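Long-range contact in peptidoglycan-recognition protein LC (Drosophila melanogaster, PDB 2F2L), which is a major activator of the imd/Relish immune pathway and probably recognises bacterial peptidoglycan, this chain being its extracellular amidase-like domain: residues A64-I69 with S97-Y102. Numbering follows the deposited sequence.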
# COMPACT_ATOMS: atom_id res chain seq x y z
N ALA A 64 0.38 -7.59 9.55
CA ALA A 64 0.61 -8.54 10.63
C ALA A 64 0.66 -10.00 10.16
O ALA A 64 1.14 -10.87 10.91
CB ALA A 64 -0.45 -8.35 11.75
N TYR A 65 0.20 -10.26 8.94
CA TYR A 65 -0.14 -11.61 8.51
C TYR A 65 0.76 -12.17 7.41
O TYR A 65 1.32 -11.44 6.61
CB TYR A 65 -1.59 -11.67 8.02
CG TYR A 65 -2.56 -10.91 8.89
CD1 TYR A 65 -2.95 -11.40 10.13
CD2 TYR A 65 -3.07 -9.70 8.47
CE1 TYR A 65 -3.83 -10.67 10.94
CE2 TYR A 65 -3.93 -8.98 9.24
CZ TYR A 65 -4.30 -9.45 10.47
OH TYR A 65 -5.19 -8.69 11.19
N ASN A 66 0.87 -13.49 7.37
CA ASN A 66 1.63 -14.13 6.30
C ASN A 66 0.93 -14.03 4.94
O ASN A 66 1.56 -13.69 3.94
CB ASN A 66 1.95 -15.57 6.67
CG ASN A 66 2.84 -15.65 7.89
OD1 ASN A 66 2.36 -15.87 8.99
ND2 ASN A 66 4.16 -15.43 7.70
N PHE A 67 -0.37 -14.30 4.93
CA PHE A 67 -1.20 -14.22 3.72
C PHE A 67 -2.54 -13.70 4.12
O PHE A 67 -2.94 -13.90 5.25
CB PHE A 67 -1.35 -15.60 3.05
CG PHE A 67 -0.06 -16.15 2.54
CD1 PHE A 67 0.43 -15.75 1.32
CD2 PHE A 67 0.68 -17.03 3.31
CE1 PHE A 67 1.64 -16.24 0.85
CE2 PHE A 67 1.89 -17.51 2.85
CZ PHE A 67 2.37 -17.13 1.63
N LEU A 68 -3.20 -13.01 3.20
CA LEU A 68 -4.56 -12.54 3.38
C LEU A 68 -5.43 -13.08 2.23
O LEU A 68 -5.01 -13.09 1.08
CB LEU A 68 -4.63 -11.01 3.41
CG LEU A 68 -3.80 -10.34 4.53
CD1 LEU A 68 -2.44 -9.91 4.01
CD2 LEU A 68 -4.53 -9.13 5.11
N ILE A 69 -6.64 -13.52 2.55
CA ILE A 69 -7.54 -14.13 1.56
C ILE A 69 -8.76 -13.26 1.36
O ILE A 69 -9.53 -13.02 2.29
CB ILE A 69 -7.98 -15.53 1.99
CG1 ILE A 69 -6.79 -16.31 2.60
CG2 ILE A 69 -8.67 -16.26 0.81
CD1 ILE A 69 -6.27 -17.44 1.81
N SER A 97 4.02 -20.55 13.79
CA SER A 97 2.81 -20.63 12.98
C SER A 97 2.90 -19.76 11.74
O SER A 97 3.82 -18.95 11.59
CB SER A 97 1.57 -20.22 13.79
OG SER A 97 1.66 -18.87 14.27
N LEU A 98 1.96 -19.99 10.83
CA LEU A 98 1.66 -19.08 9.74
C LEU A 98 0.24 -18.61 9.98
O LEU A 98 -0.59 -19.36 10.53
CB LEU A 98 1.73 -19.79 8.40
CG LEU A 98 3.12 -20.14 7.86
CD1 LEU A 98 2.96 -21.14 6.73
CD2 LEU A 98 3.90 -18.89 7.37
N SER A 99 -0.04 -17.38 9.56
CA SER A 99 -1.37 -16.80 9.69
C SER A 99 -2.02 -16.54 8.33
O SER A 99 -1.37 -16.04 7.40
CB SER A 99 -1.33 -15.49 10.48
OG SER A 99 -0.44 -14.54 9.93
N PHE A 100 -3.29 -16.93 8.21
CA PHE A 100 -4.14 -16.62 7.07
C PHE A 100 -5.21 -15.69 7.61
O PHE A 100 -6.02 -16.10 8.43
CB PHE A 100 -4.86 -17.84 6.47
CG PHE A 100 -3.96 -18.89 5.86
CD1 PHE A 100 -2.59 -18.72 5.73
CD2 PHE A 100 -4.52 -20.07 5.39
CE1 PHE A 100 -1.81 -19.71 5.15
CE2 PHE A 100 -3.74 -21.05 4.82
CZ PHE A 100 -2.39 -20.88 4.70
N ALA A 101 -5.21 -14.44 7.15
CA ALA A 101 -6.23 -13.48 7.55
C ALA A 101 -7.31 -13.43 6.46
O ALA A 101 -7.00 -13.36 5.27
CB ALA A 101 -5.64 -12.12 7.75
N TYR A 102 -8.57 -13.44 6.89
CA TYR A 102 -9.70 -13.43 5.97
C TYR A 102 -10.21 -12.00 5.92
O TYR A 102 -10.53 -11.41 6.95
CB TYR A 102 -10.74 -14.49 6.41
CG TYR A 102 -10.18 -15.86 6.13
CD1 TYR A 102 -10.47 -16.53 4.95
CD2 TYR A 102 -9.23 -16.43 6.98
CE1 TYR A 102 -9.91 -17.76 4.66
CE2 TYR A 102 -8.65 -17.66 6.70
CZ TYR A 102 -8.99 -18.33 5.53
OH TYR A 102 -8.40 -19.54 5.23
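Asn66 and Ser99 grip each other twice where the chain of 64-69 enters its strand. The backbone N of Asn66 gives its hydrogen to Ser99 OG at 3.1 Å, and in return Ser99 N bonds Asn66 OD1 at 2.9 Å, from a direction tilted 23° out of the amide plane. Ser99 OG gets there because chi1 of 56° sets it between its own N and carbonyl carbon, turned toward the backbone of Asn66. The other end of the Asn66 amide is spoken for as well: ND2 bonds the carbonyls of Gly80 and Lys83, which fixes the rotation of the group, while Leu98 CD2 presses against Asn66 CG at 3.4 Å.

From here the two strands run parallel. Phe67 N bonds Ser99 O, Phe67 O receives Ala101 N, and Ile69 N closes on Ala101 O at 2.7 Å, almost straight on to the carbonyl. The tightest apolar spot is on the face bearing Leu68 and Ala101: the methyl of Ala101 sits over the centre of the Tyr65 ring, 3.5 Å from its centroid, a CH-pi contact, with Ala64 CB over the opposite face. Tyr65 alone of the twelve residues is partly exposed, so any access to solvent is there. On the other face the contacts are longer, Phe67 CD2 standing 4.1 Å from Phe100 CE1 and Ile69 CG1 lying over the rim of the Tyr102 ring, yet all four residues are buried.

Helix 113-128 covers part of that second face: Ile69 and Phe100 pack on Leu122, and Tyr102 OH bonds Thr119, while Phe67 meets Val75 and Trp81. Both strands are interior to the mixed sheet of the amidase-like fold, with antiparallel strand 75-77 beyond 67-69 and parallel strand 24-31 beyond 98-102.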